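Local coordinates for Alr1585 protein (Nostoc sp., PDB 5C2I) that probably uses hydrogen peroxide to oxidise dyes and other substrates at a haem iron, as a dye-decolorizing (DyP-type) peroxidase, at residues Y256-Q261 against V367-N372. The protein carries 1 engineered substitution. Residues are numbered along the deposited sequence; the frame is centred on the assembly and turned at random.
Sequences YRKLEQ and VSYGEN. With HEM (protoporphyrin IX containing Fe), chain E.
The K258 chain crosses the Y369 side chain at about a right angle, passing over one face of the ring, and this overlap is the tight part of the contact. CE sits toward the rim, 3.3 Å from Y369 CE2, in a CH-pi contact; NZ follows as an off-centre cation-pi partner, 4.4 Å from the ring centroid. With CG anti to the backbone N (chi1 180°) and an extended chain, lysine brings CG and CE against the ring yet carries its ammonium to salt bridges with E141 and E183. Tyrosine suits the facing position because its hydroxyl reaches E260, where OH lies 3.1 Å from E260 CA.

The looser side is bridged by water. One molecule, in plane at the ring edge, shares a 2.6 Å hydrogen bond with Y369 OH and donates to E260 OE2, whose carboxylate is also held by G381 and N449. A phenylalanine at Y369 would probably keep the face under K258 but leave this water without its tyrosine mate. A second water bonds S368 OG at 3.2 Å and donates to Q261 OE1 at 2.7 Å; carboxylate and amide oxygens suit both roles as acceptors. L259 and Q261 line the haem pocket, leucine offering the vinyl group an apolar surface.

In the C-terminal ferredoxin-like half, strand 383-390 pairs with both 250-261 and 363-369, and Y369 also touches its L385, E183 of strand 177-189 and Q164 of a second subunit.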
loop_
_atom_site.group_PDB
_atom_site.type_symbol
_atom_site.label_atom_id
_atom_site.label_comp_id
_atom_site.label_asym_id
_atom_site.label_seq_id
_atom_site.Cartn_x
_atom_site.Cartn_y
_atom_site.Cartn_z
ATOM N N TYR A 256 10.832 17.326 -28.964
ATOM C CA TYR A 256 10.082 17.522 -27.708
ATOM C C TYR A 256 8.780 18.228 -28.047
ATOM O O TYR A 256 8.816 19.289 -28.670
ATOM C CB TYR A 256 10.907 18.369 -26.716
ATOM C CG TYR A 256 10.349 18.425 -25.316
ATOM C CD1 TYR A 256 9.084 19.020 -25.037
ATOM C CD2 TYR A 256 11.037 17.901 -24.274
ATOM C CE1 TYR A 256 8.572 19.029 -23.759
ATOM C CE2 TYR A 256 10.549 17.952 -22.977
ATOM C CZ TYR A 256 9.316 18.488 -22.723
ATOM O OH TYR A 256 8.849 18.523 -21.444
ATOM N N ARG A 257 7.646 17.627 -27.660
ATOM C CA ARG A 257 6.317 18.183 -27.905
ATOM C C ARG A 257 5.445 17.952 -26.708
ATOM O O ARG A 257 5.351 16.803 -26.226
ATOM C CB ARG A 257 5.682 17.556 -29.141
ATOM C CG ARG A 257 6.397 17.948 -30.453
ATOM C CD ARG A 257 6.033 17.070 -31.630
ATOM N NE ARG A 257 4.657 17.177 -32.108
ATOM C CZ ARG A 257 4.174 18.166 -32.868
ATOM N NH1 ARG A 257 4.898 19.238 -33.198
ATOM N NH2 ARG A 257 2.924 18.096 -33.279
ATOM N N LYS A 258 4.824 19.034 -26.202
ATOM C CA LYS A 258 3.889 18.907 -25.106
ATOM C C LYS A 258 2.486 18.657 -25.677
ATOM O O LYS A 258 1.959 19.513 -26.396
ATOM C CB LYS A 258 3.907 20.128 -24.224
ATOM C CG LYS A 258 2.934 20.039 -23.060
ATOM C CD LYS A 258 3.103 21.203 -22.068
ATOM C CE LYS A 258 2.239 21.009 -20.821
ATOM N NZ LYS A 258 2.430 22.046 -19.774
ATOM N N LEU A 259 1.947 17.471 -25.428
ATOM C CA LEU A 259 0.694 17.042 -26.081
ATOM C C LEU A 259 -0.387 16.865 -25.015
ATOM O O LEU A 259 -0.400 15.885 -24.278
ATOM C CB LEU A 259 0.953 15.743 -26.866
ATOM C CG LEU A 259 2.021 15.785 -27.948
ATOM C CD1 LEU A 259 2.127 14.440 -28.687
ATOM C CD2 LEU A 259 1.752 16.910 -28.929
ATOM N N GLU A 260 -1.309 17.811 -24.987
ATOM C CA GLU A 260 -2.416 17.797 -24.048
ATOM C C GLU A 260 -3.485 16.805 -24.472
ATOM O O GLU A 260 -3.853 16.757 -25.653
ATOM C CB GLU A 260 -3.043 19.173 -23.957
ATOM C CG GLU A 260 -4.153 19.288 -22.929
ATOM C CD GLU A 260 -4.675 20.684 -22.831
ATOM O OE1 GLU A 260 -5.369 21.081 -23.786
ATOM O OE2 GLU A 260 -4.353 21.392 -21.858
ATOM N N GLN A 261 -3.983 16.027 -23.503
ATOM C CA GLN A 261 -4.934 14.974 -23.783
ATOM C C GLN A 261 -6.250 15.212 -23.080
ATOM O O GLN A 261 -6.287 15.272 -21.869
ATOM C CB GLN A 261 -4.365 13.610 -23.343
ATOM C CG GLN A 261 -3.146 13.163 -24.104
ATOM C CD GLN A 261 -2.539 11.906 -23.518
ATOM O OE1 GLN A 261 -1.540 11.950 -22.795
ATOM N NE2 GLN A 261 -3.157 10.763 -23.818
ATOM N N VAL A 367 7.150 10.911 -21.241
ATOM C CA VAL A 367 6.703 10.808 -19.845
ATOM C C VAL A 367 5.416 11.594 -19.728
ATOM O O VAL A 367 5.081 12.388 -20.629
ATOM C CB VAL A 367 7.718 11.334 -18.821
ATOM C CG1 VAL A 367 8.977 10.487 -18.819
ATOM C CG2 VAL A 367 8.083 12.770 -19.104
ATOM N N SER A 368 4.726 11.434 -18.619
ATOM C CA SER A 368 3.435 12.114 -18.451
ATOM C C SER A 368 3.564 13.426 -17.664
ATOM O O SER A 368 4.491 13.611 -16.894
ATOM C CB SER A 368 2.471 11.158 -17.741
ATOM O OG SER A 368 2.077 10.161 -18.681
ATOM N N TYR A 369 2.585 14.293 -17.859
ATOM C CA TYR A 369 2.379 15.482 -17.014
ATOM C C TYR A 369 0.923 15.642 -16.613
ATOM O O TYR A 369 0.012 15.045 -17.200
ATOM C CB TYR A 369 2.833 16.750 -17.734
ATOM C CG TYR A 369 1.923 17.277 -18.821
ATOM C CD1 TYR A 369 2.050 16.855 -20.146
ATOM C CD2 TYR A 369 0.967 18.259 -18.540
ATOM C CE1 TYR A 369 1.235 17.376 -21.138
ATOM C CE2 TYR A 369 0.131 18.772 -19.518
ATOM C CZ TYR A 369 0.257 18.311 -20.816
ATOM O OH TYR A 369 -0.528 18.844 -21.797
ATOM N N GLY A 370 0.703 16.441 -15.578
ATOM C CA GLY A 370 -0.624 16.742 -15.102
ATOM C C GLY A 370 -1.152 15.731 -14.100
ATOM O O GLY A 370 -0.444 15.323 -13.226
ATOM N N GLU A 371 -2.423 15.358 -14.234
ATOM C CA GLU A 371 -3.125 14.495 -13.288
ATOM C C GLU A 371 -2.406 13.163 -13.128
ATOM O O GLU A 371 -2.116 12.496 -14.132
ATOM C CB GLU A 371 -4.548 14.215 -13.822
ATOM C CG GLU A 371 -5.342 13.265 -12.951
ATOM C CD GLU A 371 -5.473 13.820 -11.557
ATOM O OE1 GLU A 371 -6.180 14.844 -11.444
ATOM O OE2 GLU A 371 -4.799 13.292 -10.611
ATOM N N ASN A 372 -2.078 12.782 -11.898
ATOM C CA ASN A 372 -1.373 11.533 -11.667
ATOM C C ASN A 372 -2.248 10.351 -11.229
ATOM O O ASN A 372 -1.777 9.207 -11.155
ATOM C CB ASN A 372 -0.195 11.755 -10.701
ATOM C CG ASN A 372 -0.600 11.849 -9.246
ATOM O OD1 ASN A 372 -0.219 10.993 -8.483
ATOM N ND2 ASN A 372 -1.293 12.889 -8.846
HETATM C CHA HEM E . 2.677 3.505 -30.073
HETATM C CHB HEM E . -0.201 6.423 -27.531
HETATM C CHC HEM E . 1.699 10.246 -29.810
HETATM C CHD HEM E . 4.369 7.277 -32.499
HETATM C C1A HEM E . 1.710 3.964 -29.194
HETATM C C2A HEM E . 0.888 3.136 -28.373
HETATM C C3A HEM E . 0.084 3.958 -27.663
HETATM C C4A HEM E . 0.424 5.281 -28.023
HETATM C CMA HEM E . -0.943 3.581 -26.630
HETATM C CAA HEM E . 0.895 1.604 -28.285
HETATM C CBA HEM E . 1.862 0.950 -27.295
HETATM C CGA HEM E . 3.270 1.317 -27.674
HETATM O O1A HEM E . 3.913 0.680 -28.560
HETATM O O2A HEM E . 3.796 2.272 -27.101
HETATM C C1B HEM E . 0.120 7.723 -27.919
HETATM C C2B HEM E . -0.475 8.903 -27.350
HETATM C C3B HEM E . 0.072 9.955 -27.941
HETATM C C4B HEM E . 0.984 9.407 -28.948
HETATM C CMB HEM E . -1.491 8.903 -26.264
HETATM C CAB HEM E . -0.100 11.412 -27.715
HETATM C CBB HEM E . -0.520 11.947 -26.555
HETATM C C1C HEM E . 2.575 9.773 -30.801
HETATM C C2C HEM E . 3.189 10.533 -31.774
HETATM C C3C HEM E . 3.928 9.678 -32.551
HETATM C C4C HEM E . 3.768 8.397 -32.012
HETATM C CMC HEM E . 3.138 12.023 -31.947
HETATM C CAC HEM E . 4.728 9.955 -33.743
HETATM C CBC HEM E . 4.557 10.893 -34.641
HETATM C C1D HEM E . 4.175 6.020 -31.930
HETATM C C2D HEM E . 4.900 4.853 -32.422
HETATM C C3D HEM E . 4.404 3.798 -31.790
HETATM C C4D HEM E . 3.397 4.359 -30.862
HETATM C CMD HEM E . 5.995 4.807 -33.475
HETATM C CAD HEM E . 4.868 2.378 -31.936
HETATM C CBD HEM E . 4.186 1.630 -33.088
HETATM C CGD HEM E . 4.740 0.246 -33.182
HETATM O O1D HEM E . 3.926 -0.673 -33.138
HETATM O O2D HEM E . 5.990 0.007 -33.309
HETATM N NA HEM E . 1.363 5.272 -29.028
HETATM N NB HEM E . 0.900 8.079 -28.890
HETATM N NC HEM E . 2.848 8.452 -31.003
HETATM N ND HEM E . 3.229 5.678 -31.053
HETATM FE FE HEM E . 2.079 6.840 -30.030
HETATM O O HOH W 1 -1.749 21.016 -21.020
HETATM O O HOH W 2 -0.146 10.534 -20.948
HETATM O O HOH W 3 3.749 7.299 -28.459
#